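Local coordinates for poly-beta-1,6-N-acetyl-D-glucosamine export protein (Escherichia coli, PDB 4Y25), which exports the biofilm polysaccharide poly-beta-1,6-N-acetyl-D-glucosamine across the outer membrane, here through its C-terminal beta-barrel porin domain, at residues A[130-142]-A[152-164]. Sequence-based numbering, arbitrary orientation.
Sequences NGVTGNSAQAYVR and GVSWAFTDFSDSN
Trp-155 lies across the neighbouring strand with one face of its indole over the peptide of Ala-139, whose O sits 3.9 Å above the ring plane. Its CG is placed between the backbone N and the carbonyl carbon (chi1 60°), which lays the ring against that strand and brings CE2 to 3.8 Å from Ala-139 CB. Beyond it, Val-141 CG2 reaches CH2 of the indole more loosely, at 4.4 Å. Underneath, paired backbone hydrogen bonds join Ala-139 to Trp-155, and Ala-137 to Phe-157 and Val-141 to Val-153 are coupled in the same way. Strands 134-144 and 149-160 thus form an antiparallel beta hairpin, adjacent staves of the 16-stranded barrel that is the membrane domain of this exporter. Trp-155, Phe-157 and Val-153 share one face of the sheet with Ala-137 and Asn-135; here Phe-157 and Asp-159 are exposed on the surface, and the ring of Phe-157 touches the partner strand loosely, CD2 lying 4.1 Å from Ala-137 O. The other face carries Ser-136, Thr-158 and Ala-156, all buried, with Ser-136 OG hydrogen-bonded to Ser-120. Where strand 149-160 ends, the packing is buried: Val-132 CG1, anti to its own N (chi1 170°), meets the Phe-160 ring edge at CD2, 3.5 Å away, while the ring of Tyr-203 meets that of Phe-160 with the two planes nearly parallel. Alongside, Ser-161 OG accepts a hydrogen bond from Thr-133 N at 2.6 Å (160° at the hydrogen).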
loop_
_atom_site.group_PDB
_atom_site.type_symbol
_atom_site.label_atom_id
_atom_site.label_comp_id
_atom_site.label_asym_id
_atom_site.label_seq_id
_atom_site.Cartn_x
_atom_site.Cartn_y
_atom_site.Cartn_z
ATOM N N ASN A 130 -6.978 -20.837 -8.806
ATOM C CA ASN A 130 -8.000 -21.823 -8.535
ATOM C C ASN A 130 -9.304 -21.077 -8.277
ATOM O O ASN A 130 -10.287 -21.635 -7.790
ATOM C CB ASN A 130 -7.574 -22.676 -7.346
ATOM C CG ASN A 130 -6.149 -23.187 -7.493
ATOM O OD1 ASN A 130 -5.806 -23.818 -8.493
ATOM N ND2 ASN A 130 -5.301 -22.869 -6.522
ATOM N N GLY A 131 -9.283 -19.789 -8.607
ATOM C CA GLY A 131 -10.437 -18.919 -8.477
ATOM C C GLY A 131 -10.799 -18.529 -7.055
ATOM O O GLY A 131 -11.975 -18.540 -6.699
ATOM N N VAL A 132 -9.806 -18.178 -6.242
ATOM C CA VAL A 132 -10.080 -17.784 -4.864
ATOM C C VAL A 132 -10.531 -16.328 -4.771
ATOM O O VAL A 132 -9.766 -15.398 -5.034
ATOM C CB VAL A 132 -8.860 -17.999 -3.950
ATOM C CG1 VAL A 132 -9.093 -17.346 -2.596
ATOM C CG2 VAL A 132 -8.594 -19.485 -3.773
ATOM N N THR A 133 -11.791 -16.157 -4.390
ATOM C CA THR A 133 -12.417 -14.850 -4.252
ATOM C C THR A 133 -12.334 -14.389 -2.797
ATOM O O THR A 133 -12.381 -15.211 -1.883
ATOM C CB THR A 133 -13.891 -14.901 -4.721
ATOM O OG1 THR A 133 -13.940 -15.269 -6.106
ATOM C CG2 THR A 133 -14.590 -13.563 -4.533
ATOM N N GLY A 134 -12.198 -13.083 -2.581
ATOM C CA GLY A 134 -12.128 -12.550 -1.233
ATOM C C GLY A 134 -12.803 -11.205 -1.035
ATOM O O GLY A 134 -12.703 -10.314 -1.877
ATOM N N ASN A 135 -13.499 -11.065 0.090
ATOM C CA ASN A 135 -14.072 -9.788 0.505
ATOM C C ASN A 135 -13.551 -9.421 1.892
ATOM O O ASN A 135 -13.342 -10.300 2.728
ATOM C CB ASN A 135 -15.601 -9.846 0.503
ATOM C CG ASN A 135 -16.168 -10.268 -0.839
ATOM O OD1 ASN A 135 -15.557 -10.045 -1.885
ATOM N ND2 ASN A 135 -17.349 -10.876 -0.816
ATOM N N SER A 136 -13.339 -8.133 2.143
ATOM C CA SER A 136 -12.662 -7.730 3.371
ATOM C C SER A 136 -13.235 -6.480 4.028
ATOM O O SER A 136 -14.099 -5.801 3.472
ATOM C CB SER A 136 -11.174 -7.501 3.092
ATOM O OG SER A 136 -10.985 -6.381 2.241
ATOM N N ALA A 137 -12.726 -6.187 5.222
ATOM C CA ALA A 137 -13.077 -4.978 5.954
ATOM C C ALA A 137 -11.858 -4.452 6.710
ATOM O O ALA A 137 -11.304 -5.141 7.565
ATOM C CB ALA A 137 -14.224 -5.249 6.911
ATOM N N GLN A 138 -11.435 -3.235 6.382
ATOM C CA GLN A 138 -10.297 -2.621 7.056
ATOM C C GLN A 138 -10.743 -1.510 7.997
ATOM O O GLN A 138 -11.753 -0.848 7.757
ATOM C CB GLN A 138 -9.295 -2.054 6.045
ATOM C CG GLN A 138 -8.762 -3.048 5.027
ATOM C CD GLN A 138 -7.656 -2.456 4.173
ATOM O OE1 GLN A 138 -7.149 -1.370 4.459
ATOM N NE2 GLN A 138 -7.279 -3.165 3.115
ATOM N N ALA A 139 -9.980 -1.312 9.066
ATOM C CA ALA A 139 -10.165 -0.165 9.945
ATOM C C ALA A 139 -8.818 0.278 10.500
ATOM O O ALA A 139 -7.925 -0.548 10.699
ATOM C CB ALA A 139 -11.126 -0.498 11.070
ATOM N N TYR A 140 -8.663 1.576 10.741
ATOM C CA TYR A 140 -7.439 2.068 11.364
ATOM C C TYR A 140 -7.651 3.319 12.209
ATOM O O TYR A 140 -8.620 4.057 12.026
ATOM C CB TYR A 140 -6.364 2.337 10.305
ATOM C CG TYR A 140 -6.673 3.452 9.328
ATOM C CD1 TYR A 140 -6.382 4.778 9.638
ATOM C CD2 TYR A 140 -7.219 3.177 8.082
ATOM C CE1 TYR A 140 -6.650 5.797 8.741
ATOM C CE2 TYR A 140 -7.488 4.189 7.179
ATOM C CZ TYR A 140 -7.202 5.497 7.512
ATOM O OH TYR A 140 -7.467 6.507 6.613
ATOM N N VAL A 141 -6.729 3.539 13.142
ATOM C CA VAL A 141 -6.748 4.713 14.006
ATOM C C VAL A 141 -5.351 5.326 14.060
ATOM O O VAL A 141 -4.367 4.627 14.294
ATOM C CB VAL A 141 -7.219 4.366 15.436
ATOM C CG1 VAL A 141 -7.111 5.580 16.347
ATOM C CG2 VAL A 141 -8.644 3.840 15.413
ATOM N N ARG A 142 -5.274 6.633 13.838
ATOM C CA ARG A 142 -4.000 7.341 13.794
ATOM C C ARG A 142 -3.987 8.488 14.806
ATOM O O ARG A 142 -4.951 9.246 14.911
ATOM C CB ARG A 142 -3.736 7.827 12.361
ATOM C CG ARG A 142 -3.007 9.150 12.197
ATOM C CD ARG A 142 -3.012 9.550 10.714
ATOM N NE ARG A 142 -2.946 10.997 10.502
ATOM C CZ ARG A 142 -2.663 11.568 9.335
ATOM N NH1 ARG A 142 -2.382 10.820 8.278
ATOM N NH2 ARG A 142 -2.620 12.890 9.234
ATOM N N GLY A 152 0.131 4.555 14.648
ATOM C CA GLY A 152 -0.937 4.069 13.796
ATOM C C GLY A 152 -1.354 2.640 14.068
ATOM O O GLY A 152 -0.581 1.704 13.873
ATOM N N VAL A 153 -2.593 2.473 14.513
ATOM C CA VAL A 153 -3.143 1.144 14.731
ATOM C C VAL A 153 -4.051 0.768 13.570
ATOM O O VAL A 153 -4.881 1.565 13.137
ATOM C CB VAL A 153 -3.934 1.057 16.044
ATOM C CG1 VAL A 153 -4.071 -0.394 16.472
ATOM C CG2 VAL A 153 -3.249 1.874 17.130
ATOM N N SER A 154 -3.887 -0.448 13.067
ATOM C CA SER A 154 -4.665 -0.908 11.926
ATOM C C SER A 154 -4.930 -2.400 12.011
ATOM O O SER A 154 -4.136 -3.152 12.576
ATOM C CB SER A 154 -3.946 -0.580 10.619
ATOM O OG SER A 154 -4.596 -1.187 9.518
ATOM N N TRP A 155 -6.054 -2.825 11.449
ATOM C CA TRP A 155 -6.385 -4.239 11.385
ATOM C C TRP A 155 -7.362 -4.504 10.250
ATOM O O TRP A 155 -8.071 -3.601 9.806
ATOM C CB TRP A 155 -6.972 -4.724 12.711
ATOM C CG TRP A 155 -8.220 -4.015 13.093
ATOM C CD1 TRP A 155 -9.497 -4.388 12.795
ATOM C CD2 TRP A 155 -8.320 -2.800 13.843
ATOM N NE1 TRP A 155 -10.388 -3.480 13.315
ATOM C CE2 TRP A 155 -9.689 -2.495 13.963
ATOM C CE3 TRP A 155 -7.385 -1.940 14.424
ATOM C CZ2 TRP A 155 -10.147 -1.368 14.642
ATOM C CZ3 TRP A 155 -7.839 -0.822 15.097
ATOM C CH2 TRP A 155 -9.207 -0.546 15.200
ATOM N N ALA A 156 -7.391 -5.747 9.785
ATOM C CA ALA A 156 -8.243 -6.120 8.667
ATOM C C ALA A 156 -8.674 -7.575 8.760
ATOM O O ALA A 156 -7.888 -8.447 9.128
ATOM C CB ALA A 156 -7.527 -5.868 7.353
ATOM N N PHE A 157 -9.935 -7.826 8.427
ATOM C CA PHE A 157 -10.461 -9.181 8.372
ATOM C C PHE A 157 -10.800 -9.515 6.919
ATOM O O PHE A 157 -11.345 -8.679 6.199
ATOM C CB PHE A 157 -11.693 -9.327 9.277
ATOM C CG PHE A 157 -11.508 -8.744 10.658
ATOM C CD1 PHE A 157 -10.987 -9.513 11.687
ATOM C CD2 PHE A 157 -11.867 -7.432 10.929
ATOM C CE1 PHE A 157 -10.819 -8.985 12.958
ATOM C CE2 PHE A 157 -11.702 -6.897 12.198
ATOM C CZ PHE A 157 -11.177 -7.676 13.212
ATOM N N THR A 158 -10.460 -10.724 6.481
ATOM C CA THR A 158 -10.672 -11.110 5.086
ATOM C C THR A 158 -11.266 -12.507 4.954
ATOM O O THR A 158 -10.717 -13.473 5.478
ATOM C CB THR A 158 -9.358 -11.065 4.278
ATOM O OG1 THR A 158 -8.668 -9.833 4.531
ATOM C CG2 THR A 158 -9.644 -11.188 2.790
ATOM N N ASP A 159 -12.385 -12.607 4.240
ATOM C CA ASP A 159 -13.043 -13.889 4.011
ATOM C C ASP A 159 -12.772 -14.409 2.602
ATOM O O ASP A 159 -13.181 -13.793 1.617
ATOM C CB ASP A 159 -14.550 -13.764 4.241
ATOM C CG ASP A 159 -15.128 -14.952 4.984
ATOM O OD1 ASP A 159 -14.387 -15.590 5.762
ATOM O OD2 ASP A 159 -16.325 -15.248 4.784
ATOM N N PHE A 160 -12.083 -15.544 2.513
ATOM C CA PHE A 160 -11.738 -16.148 1.229
ATOM C C PHE A 160 -12.861 -17.064 0.751
ATOM O O PHE A 160 -13.665 -17.538 1.552
ATOM C CB PHE A 160 -10.430 -16.941 1.331
ATOM C CG PHE A 160 -9.199 -16.092 1.516
ATOM C CD1 PHE A 160 -9.067 -15.253 2.612
ATOM C CD2 PHE A 160 -8.156 -16.160 0.606
ATOM C CE1 PHE A 160 -7.932 -14.484 2.782
ATOM C CE2 PHE A 160 -7.017 -15.395 0.772
ATOM C CZ PHE A 160 -6.905 -14.556 1.861
ATOM N N SER A 161 -12.905 -17.333 -0.551
ATOM C CA SER A 161 -13.942 -18.195 -1.114
ATOM C C SER A 161 -13.630 -19.678 -0.903
ATOM O O SER A 161 -14.277 -20.544 -1.493
ATOM C CB SER A 161 -14.130 -17.913 -2.606
ATOM O OG SER A 161 -12.980 -18.281 -3.347
ATOM N N ASP A 162 -12.638 -19.964 -0.064
ATOM C CA ASP A 162 -12.302 -21.341 0.282
ATOM C C ASP A 162 -12.329 -21.535 1.799
ATOM O O ASP A 162 -11.514 -22.275 2.355
ATOM C CB ASP A 162 -10.936 -21.729 -0.298
ATOM C CG ASP A 162 -9.778 -20.991 0.358
ATOM O OD1 ASP A 162 -10.016 -19.962 1.020
ATOM O OD2 ASP A 162 -8.623 -21.441 0.203
ATOM N N SER A 163 -13.264 -20.840 2.446
ATOM C CA SER A 163 -13.529 -20.948 3.884
ATOM C C SER A 163 -12.446 -20.330 4.770
ATOM O O SER A 163 -12.631 -20.213 5.982
ATOM C CB SER A 163 -13.739 -22.415 4.282
ATOM O OG SER A 163 -13.908 -22.543 5.684
ATOM N N ASN A 164 -11.326 -19.928 4.180
ATOM C CA ASN A 164 -10.248 -19.329 4.960
ATOM C C ASN A 164 -10.550 -17.889 5.342
ATOM O O ASN A 164 -10.939 -17.086 4.496
ATOM C CB ASN A 164 -8.926 -19.382 4.194
ATOM C CG ASN A 164 -7.755 -18.868 5.018
ATOM O OD1 ASN A 164 -7.198 -19.591 5.845
ATOM N ND2 ASN A 164 -7.381 -17.613 4.798
#